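4-hydroxy-3-methylbut-2-enyl diphosphate reductase, apicoplast (Plasmodium falciparum, PDB 4N7B) reduces (E)-4-hydroxy-3-methylbut-2-enyl diphosphate to isopentenyl and dimethylallyl diphosphate with an iron-sulfur cluster, in the last step of the MEP pathway of isoprenoid precursor synthesis. Local coordinates at residues C430-A444 and L472-T486. Residues are numbered along the deposited sequence; the frame is centred on the assembly and turned at random.
Sequences CDLTIVVGSSSSSNA and LKNVNKIALTSAAST. With SO4 (sulfate ion), chain C.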
ATOM      1  N   CYS A 430      12.251 -15.225  16.740  1.00 25.28           N
ATOM      2  CA  CYS A 430      11.948 -16.253  15.737  1.00 26.36           C
ATOM      3  C   CYS A 430      13.151 -16.625  14.851  1.00 26.94           C
ATOM      4  O   CYS A 430      14.127 -15.894  14.778  1.00 27.74           O
ATOM      5  CB  CYS A 430      10.808 -15.772  14.848  1.00 21.83           C
ATOM      6  SG  CYS A 430       9.228 -15.456  15.758  1.00 33.63           S
ATOM      7  N   ASP A 431      13.035 -17.766  14.174  1.00 28.85           N
ATOM      8  CA  ASP A 431      14.049 -18.283  13.266  1.00 25.87           C
ATOM      9  C   ASP A 431      13.695 -17.942  11.821  1.00 29.99           C
ATOM     10  O   ASP A 431      14.553 -17.925  10.948  1.00 36.37           O
ATOM     11  CB  ASP A 431      14.118 -19.798  13.409  1.00 25.57           C
ATOM     12  CG  ASP A 431      14.329 -20.238  14.849  1.00 38.19           C
ATOM     13  OD1 ASP A 431      15.295 -19.772  15.488  1.00 35.88           O
ATOM     14  OD2 ASP A 431      13.521 -21.049  15.349  1.00 40.80           O
ATOM     15  N   LEU A 432      12.416 -17.684  11.573  1.00 30.20           N
ATOM     16  CA  LEU A 432      11.947 -17.386  10.234  1.00 22.92           C
ATOM     17  C   LEU A 432      10.700 -16.510  10.271  1.00 30.84           C
ATOM     18  O   LEU A 432       9.798 -16.721  11.092  1.00 29.40           O
ATOM     19  CB  LEU A 432      11.611 -18.683   9.508  1.00 25.25           C
ATOM     20  CG  LEU A 432      10.900 -18.480   8.179  1.00 27.18           C
ATOM     21  CD1 LEU A 432      11.896 -17.993   7.129  1.00 31.31           C
ATOM     22  CD2 LEU A 432      10.228 -19.764   7.728  1.00 30.19           C
ATOM     23  N   THR A 433      10.631 -15.560   9.347  1.00 26.81           N
ATOM     24  CA  THR A 433       9.447 -14.732   9.177  1.00 26.13           C
ATOM     25  C   THR A 433       8.780 -15.076   7.841  1.00 28.36           C
ATOM     26  O   THR A 433       9.438 -15.096   6.794  1.00 25.62           O
ATOM     27  CB  THR A 433       9.800 -13.225   9.183  1.00 22.28           C
ATOM     28  OG1 THR A 433      10.196 -12.821  10.504  1.00 25.57           O
ATOM     29  CG2 THR A 433       8.583 -12.410   8.747  1.00 22.27           C
ATOM     30  N   ILE A 434       7.484 -15.364   7.883  1.00 25.82           N
ATOM     31  CA  ILE A 434       6.710 -15.568   6.664  1.00 21.24           C
ATOM     32  C   ILE A 434       5.740 -14.427   6.495  1.00 26.67           C
ATOM     33  O   ILE A 434       4.910 -14.165   7.376  1.00 27.43           O
ATOM     34  CB  ILE A 434       5.904 -16.863   6.681  1.00 24.32           C
ATOM     35  CG1 ILE A 434       6.838 -18.066   6.655  1.00 24.11           C
ATOM     36  CG2 ILE A 434       4.981 -16.919   5.464  1.00 23.10           C
ATOM     37  CD1 ILE A 434       6.121 -19.368   6.843  1.00 25.72           C
ATOM     38  N   VAL A 435       5.870 -13.721   5.381  1.00 27.26           N
ATOM     39  CA  VAL A 435       4.959 -12.652   5.068  1.00 25.48           C
ATOM     40  C   VAL A 435       4.087 -13.129   3.941  1.00 24.43           C
ATOM     41  O   VAL A 435       4.591 -13.519   2.888  1.00 30.54           O
ATOM     42  CB  VAL A 435       5.669 -11.392   4.608  1.00 24.24           C
ATOM     43  CG1 VAL A 435       4.640 -10.325   4.258  1.00 19.52           C
ATOM     44  CG2 VAL A 435       6.614 -10.902   5.687  1.00 25.34           C
ATOM     45  N   VAL A 436       2.771 -13.105   4.158  1.00 21.84           N
ATOM     46  CA  VAL A 436       1.846 -13.547   3.116  1.00 23.66           C
ATOM     47  C   VAL A 436       1.437 -12.354   2.294  1.00 25.50           C
ATOM     48  O   VAL A 436       0.973 -11.345   2.815  1.00 27.07           O
ATOM     49  CB  VAL A 436       0.635 -14.256   3.702  1.00 22.37           C
ATOM     50  CG1 VAL A 436      -0.241 -14.808   2.603  1.00 22.01           C
ATOM     51  CG2 VAL A 436       1.112 -15.364   4.634  1.00 25.95           C
ATOM     52  N   GLY A 437       1.678 -12.438   0.997  1.00 23.45           N
ATOM     53  CA  GLY A 437       1.303 -11.344   0.131  1.00 25.47           C
ATOM     54  C   GLY A 437       1.927 -11.449  -1.230  1.00 23.75           C
ATOM     55  O   GLY A 437       2.668 -12.407  -1.526  1.00 20.68           O
ATOM     56  N   SER A 438       1.599 -10.475  -2.072  1.00 25.77           N
ATOM     57  CA  SER A 438       2.044 -10.465  -3.462  1.00 23.47           C
ATOM     58  C   SER A 438       3.366  -9.726  -3.668  1.00 28.49           C
ATOM     59  O   SER A 438       3.643  -8.727  -2.995  1.00 30.52           O
ATOM     60  CB  SER A 438       0.978  -9.806  -4.333  1.00 30.18           C
ATOM     61  OG  SER A 438       1.555  -9.395  -5.556  1.00 41.35           O
ATOM     62  N   SER A 439       4.163 -10.184  -4.629  1.00 37.56           N
ATOM     63  CA  SER A 439       5.450  -9.545  -4.910  1.00 34.14           C
ATOM     64  C   SER A 439       5.250  -8.192  -5.573  1.00 35.35           C
ATOM     65  O   SER A 439       6.165  -7.380  -5.608  1.00 35.56           O
ATOM     66  CB  SER A 439       6.335 -10.434  -5.788  1.00 37.27           C
ATOM     67  OG  SER A 439       5.678 -10.725  -6.997  1.00 39.50           O
ATOM     68  N   SER A 440       4.050  -7.934  -6.083  1.00 35.61           N
ATOM     69  CA  SER A 440       3.766  -6.631  -6.682  1.00 31.72           C
ATOM     70  C   SER A 440       3.474  -5.584  -5.594  1.00 37.92           C
ATOM     71  O   SER A 440       3.337  -4.407  -5.894  1.00 38.12           O
ATOM     72  CB  SER A 440       2.572  -6.733  -7.634  1.00 35.29           C
ATOM     73  OG  SER A 440       1.384  -7.070  -6.916  1.00 43.08           O
ATOM     74  N   SER A 441       3.359  -6.012  -4.335  1.00 37.74           N
ATOM     75  CA  SER A 441       3.061  -5.083  -3.245  1.00 25.20           C
ATOM     76  C   SER A 441       4.294  -4.571  -2.500  1.00 31.17           C
ATOM     77  O   SER A 441       5.027  -5.345  -1.870  1.00 30.31           O
ATOM     78  CB  SER A 441       2.129  -5.723  -2.219  1.00 26.73           C
ATOM     79  OG  SER A 441       2.193  -4.975  -1.015  1.00 32.43           O
ATOM     80  N   SER A 442       4.490  -3.259  -2.516  1.00 29.42           N
ATOM     81  CA  SER A 442       5.660  -2.675  -1.878  1.00 33.18           C
ATOM     82  C   SER A 442       5.644  -2.895  -0.362  1.00 29.81           C
ATOM     83  O   SER A 442       6.657  -3.290   0.213  1.00 23.22           O
ATOM     84  CB  SER A 442       5.785  -1.184  -2.237  1.00 35.85           C
ATOM     85  OG  SER A 442       6.668  -0.509  -1.353  1.00 46.83           O
ATOM     86  N   ASN A 443       4.514  -2.665   0.301  1.00 30.68           N
ATOM     87  CA  ASN A 443       4.506  -2.786   1.757  1.00 23.76           C
ATOM     88  C   ASN A 443       4.753  -4.231   2.199  1.00 23.00           C
ATOM     89  O   ASN A 443       5.326  -4.466   3.263  1.00 25.28           O
ATOM     90  CB  ASN A 443       3.213  -2.219   2.390  1.00 28.21           C
ATOM     91  CG  ASN A 443       2.042  -3.172   2.286  1.00 28.02           C
ATOM     92  OD1 ASN A 443       1.854  -4.034   3.141  1.00 27.12           O
ATOM     93  ND2 ASN A 443       1.241  -3.017   1.245  1.00 24.85           N
ATOM     94  N   ALA A 444       4.303  -5.202   1.404  1.00 20.14           N
ATOM     95  CA  ALA A 444       4.627  -6.607   1.673  1.00 23.60           C
ATOM     96  C   ALA A 444       6.142  -6.779   1.629  1.00 24.86           C
ATOM     97  O   ALA A 444       6.753  -7.324   2.555  1.00 22.49           O
ATOM     98  CB  ALA A 444       3.973  -7.530   0.642  1.00 21.50           C
ATOM     99  N   LEU A 472      11.346 -25.307   6.372  1.00 39.22           N
ATOM    100  CA  LEU A 472      10.847 -25.360   7.746  1.00 39.63           C
ATOM    101  C   LEU A 472      11.663 -26.357   8.565  1.00 43.76           C
ATOM    102  O   LEU A 472      11.496 -26.465   9.780  1.00 38.18           O
ATOM    103  CB  LEU A 472       9.395 -25.789   7.769  1.00 37.39           C
ATOM    104  CG  LEU A 472       8.380 -24.916   7.036  1.00 38.26           C
ATOM    105  CD1 LEU A 472       7.044 -25.663   6.920  1.00 35.07           C
ATOM    106  CD2 LEU A 472       8.210 -23.608   7.765  1.00 33.94           C
ATOM    107  N   LYS A 473      12.537 -27.099   7.898  1.00 53.20           N
ATOM    108  CA  LYS A 473      13.399 -28.028   8.608  1.00 57.81           C
ATOM    109  C   LYS A 473      14.313 -27.183   9.493  1.00 55.66           C
ATOM    110  O   LYS A 473      14.903 -26.194   9.029  1.00 56.34           O
ATOM    111  CB  LYS A 473      14.211 -28.892   7.631  1.00 64.01           C
ATOM    112  CG  LYS A 473      14.303 -30.348   8.056  1.00 75.68           C
ATOM    113  CD  LYS A 473      15.730 -30.895   7.964  1.00 85.10           C
ATOM    114  CE  LYS A 473      15.936 -31.781   6.741  1.00 87.37           C
ATOM    115  NZ  LYS A 473      17.301 -32.383   6.723  1.00 92.26           N
ATOM    116  N   ASN A 474      14.390 -27.536  10.776  1.00 41.93           N
ATOM    117  CA  ASN A 474      15.231 -26.792  11.725  1.00 48.69           C
ATOM    118  C   ASN A 474      14.687 -25.413  12.132  1.00 46.85           C
ATOM    119  O   ASN A 474      15.366 -24.674  12.851  1.00 46.60           O
ATOM    120  CB  ASN A 474      16.666 -26.615  11.191  1.00 52.88           C
ATOM    121  CG  ASN A 474      17.279 -27.919  10.683  1.00 60.77           C
ATOM    122  OD1 ASN A 474      18.005 -27.923   9.676  1.00 60.77           O
ATOM    123  ND2 ASN A 474      16.999 -29.033  11.379  1.00 54.01           N
ATOM    124  N   VAL A 475      13.490 -25.033  11.696  1.00 44.72           N
ATOM    125  CA  VAL A 475      12.912 -23.831  12.278  1.00 38.39           C
ATOM    126  C   VAL A 475      11.806 -24.179  13.261  1.00 36.97           C
ATOM    127  O   VAL A 475      10.838 -24.879  12.937  1.00 37.20           O
ATOM    128  CB  VAL A 475      12.502 -22.744  11.239  1.00 45.94           C
ATOM    129  CG1 VAL A 475      13.067 -23.059   9.849  1.00 50.28           C
ATOM    130  CG2 VAL A 475      11.028 -22.528  11.223  1.00 36.06           C
ATOM    131  N   ASN A 476      11.995 -23.685  14.479  1.00 29.65           N
ATOM    132  CA  ASN A 476      11.099 -23.951  15.589  1.00 38.09           C
ATOM    133  C   ASN A 476      10.163 -22.797  15.873  1.00 35.16           C
ATOM    134  O   ASN A 476       9.066 -23.002  16.362  1.00 34.95           O
ATOM    135  CB  ASN A 476      11.923 -24.268  16.838  1.00 32.74           C
ATOM    136  CG  ASN A 476      12.796 -25.492  16.651  1.00 43.11           C
ATOM    137  OD1 ASN A 476      12.363 -26.500  16.093  1.00 47.27           O
ATOM    138  ND2 ASN A 476      14.035 -25.405  17.106  1.00 44.48           N
ATOM    139  N   LYS A 477      10.599 -21.579  15.591  1.00 34.01           N
ATOM    140  CA  LYS A 477       9.734 -20.428  15.813  1.00 31.69           C
ATOM    141  C   LYS A 477       9.569 -19.587  14.558  1.00 30.64           C
ATOM    142  O   LYS A 477      10.541 -19.138  13.954  1.00 26.66           O
ATOM    143  CB  LYS A 477      10.261 -19.579  16.963  1.00 32.04           C
ATOM    144  CG  LYS A 477      10.554 -20.405  18.209  1.00 32.99           C
ATOM    145  CD  LYS A 477      10.320 -19.621  19.475  1.00 41.01           C
ATOM    146  CE  LYS A 477      11.084 -20.227  20.646  1.00 44.06           C
ATOM    147  NZ  LYS A 477      10.975 -21.717  20.695  1.00 45.86           N
ATOM    148  N   ILE A 478       8.315 -19.373  14.194  1.00 25.62           N
ATOM    149  CA  ILE A 478       7.938 -18.612  13.019  1.00 22.63           C
ATOM    150  C   ILE A 478       7.085 -17.391  13.375  1.00 29.00           C
ATOM    151  O   ILE A 478       6.109 -17.471  14.138  1.00 30.02           O
ATOM    152  CB  ILE A 478       7.138 -19.497  12.087  1.00 25.51           C
ATOM    153  CG1 ILE A 478       8.005 -20.646  11.621  1.00 30.40           C
ATOM    154  CG2 ILE A 478       6.571 -18.701  10.921  1.00 24.95           C
ATOM    155  CD1 ILE A 478       7.229 -21.733  10.922  1.00 33.44           C
ATOM    156  N   ALA A 479       7.466 -16.261  12.808  1.00 26.50           N
ATOM    157  CA  ALA A 479       6.694 -15.043  12.886  1.00 25.16           C
ATOM    158  C   ALA A 479       5.823 -15.004  11.626  1.00 31.35           C
ATOM    159  O   ALA A 479       6.360 -15.035  10.507  1.00 21.00           O
ATOM    160  CB  ALA A 479       7.639 -13.857  12.911  1.00 25.95           C
ATOM    161  N   LEU A 480       4.495 -14.986  11.773  1.00 20.15           N
ATOM    162  CA  LEU A 480       3.640 -14.989  10.583  1.00 24.04           C
ATOM    163  C   LEU A 480       2.810 -13.717  10.503  1.00 25.35           C
ATOM    164  O   LEU A 480       2.067 -13.405  11.437  1.00 20.87           O
ATOM    165  CB  LEU A 480       2.729 -16.210  10.569  1.00 26.34           C
ATOM    166  CG  LEU A 480       1.661 -16.268   9.478  1.00 26.37           C
ATOM    167  CD1 LEU A 480       2.275 -16.430   8.088  1.00 28.67           C
ATOM    168  CD2 LEU A 480       0.691 -17.413   9.762  1.00 28.33           C
ATOM    169  N   THR A 481       2.964 -12.966   9.414  1.00 19.30           N
ATOM    170  CA  THR A 481       2.149 -11.781   9.198  1.00 19.00           C
ATOM    171  C   THR A 481       1.709 -11.670   7.741  1.00 19.38           C
ATOM    172  O   THR A 481       1.947 -12.575   6.952  1.00 21.19           O
ATOM    173  CB  THR A 481       2.867 -10.505   9.630  1.00 25.32           C
ATOM    174  OG1 THR A 481       1.938  -9.415   9.563  1.00 24.49           O
ATOM    175  CG2 THR A 481       4.018 -10.209   8.740  1.00 28.07           C
ATOM    176  N   SER A 482       1.072 -10.571   7.373  1.00 19.31           N
ATOM    177  CA  SER A 482       0.583 -10.436   6.019  1.00 19.84           C
ATOM    178  C   SER A 482       0.470  -8.973   5.664  1.00 19.82           C
ATOM    179  O   SER A 482       0.295  -8.125   6.536  1.00 25.64           O
ATOM    180  CB  SER A 482      -0.777 -11.128   5.868  1.00 26.38           C
ATOM    181  OG  SER A 482      -1.717 -10.542   6.755  1.00 22.78           O
ATOM    182  N   ALA A 483       0.590  -8.689   4.373  1.00 23.72           N
ATOM    183  CA  ALA A 483       0.596  -7.327   3.874  1.00 24.27           C
ATOM    184  C   ALA A 483      -0.791  -6.710   3.895  1.00 25.00           C
ATOM    185  O   ALA A 483      -1.792  -7.398   4.099  1.00 28.14           O
ATOM    186  CB  ALA A 483       1.133  -7.305   2.473  1.00 26.81           C
ATOM    187  N   ALA A 484      -0.836  -5.405   3.660  1.00 25.03           N
ATOM    188  CA  ALA A 484      -2.071  -4.648   3.755  1.00 25.75           C
ATOM    189  C   ALA A 484      -3.065  -4.972   2.649  1.00 28.89           C
ATOM    190  O   ALA A 484      -4.211  -4.533   2.703  1.00 28.15           O
ATOM    191  CB  ALA A 484      -1.759  -3.141   3.759  1.00 28.91           C
ATOM    192  N   SER A 485      -2.634  -5.732   1.651  1.00 27.11           N
ATOM    193  CA  SER A 485      -3.465  -6.053   0.488  1.00 26.06           C
ATOM    194  C   SER A 485      -3.819  -7.536   0.491  1.00 23.75           C
ATOM    195  O   SER A 485      -4.474  -8.020  -0.426  1.00 30.93           O
ATOM    196  CB  SER A 485      -2.716  -5.736  -0.815  1.00 29.43           C
ATOM    197  OG  SER A 485      -1.320  -6.087  -0.683  1.00 38.30           O
ATOM    198  N   THR A 486      -3.386  -8.261   1.518  1.00 26.12           N
ATOM    199  CA  THR A 486      -3.534  -9.730   1.561  1.00 25.76           C
ATOM    200  C   THR A 486      -4.828 -10.244   2.255  1.00 28.13           C
ATOM    201  O   THR A 486      -5.061  -9.975   3.437  1.00 28.33           O
ATOM    202  CB  THR A 486      -2.327 -10.365   2.275  1.00 25.12           C
ATOM    203  OG1 THR A 486      -1.120  -9.948   1.628  1.00 31.66           O
ATOM    204  CG2 THR A 486      -2.417 -11.870   2.217  1.00 25.26           C
TER
HETATM  205  S   SO4 C 402       1.551  -1.219  -2.327  1.00 38.77           S
HETATM  206  O1  SO4 C 402       1.085   0.145  -2.535  1.00 39.35           O
HETATM  207  O2  SO4 C 402       0.418  -2.149  -2.383  1.00 37.69           O
HETATM  208  O3  SO4 C 402       2.497  -1.515  -3.400  1.00 38.74           O
HETATM  209  O4  SO4 C 402       2.244  -1.394  -1.038  1.00 27.95           O
HETATM  210  O   HOH W   1      -0.668  -8.721  -1.017  1.00 33.79           O
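N443 and A484 meet where two neighbouring parallel strands, 432-436 and 477-482, run out into the active site. N443 OD1 accepts the backbone N-H of A484 at 3.1 Å, in a nearly straight bond. N443 CG sits between the backbone N and the carbonyl carbon (chi1 79°), which turns the amide so that OD1 faces A484 and ND2 reaches sulfate O4 at 3.0 Å. The backbone N atoms of S442 and N443, at the helix start, also bind the sulfate, as do H260 and H343. The sulfate, probably from the crystallisation liquor, occupies a place consistent with the diphosphate pocket of related enzymes. A484 itself touches the iron-sulfur cluster. Next along the chain, the methyls of A444 and A483 press together tightly, CB to CB 3.4 Å. V436 O takes two donors, A483 N and T486 OG1, the latter at 2.8 Å and tilted from the carbonyl plane. At the far end D431 OD2 receives K477 N (3.0 Å) and N476 N from opposite faces of its carboxylate. Between these ends, L480 CD1 lies 3.8 Å from both I434 CG2 and V436 CG2, and the L480 side chain runs at a slant to each. Helix 488-499 covers this face through F494 and V495. Strands 458-461 and 221-226 flank the pair within the five-stranded sheet.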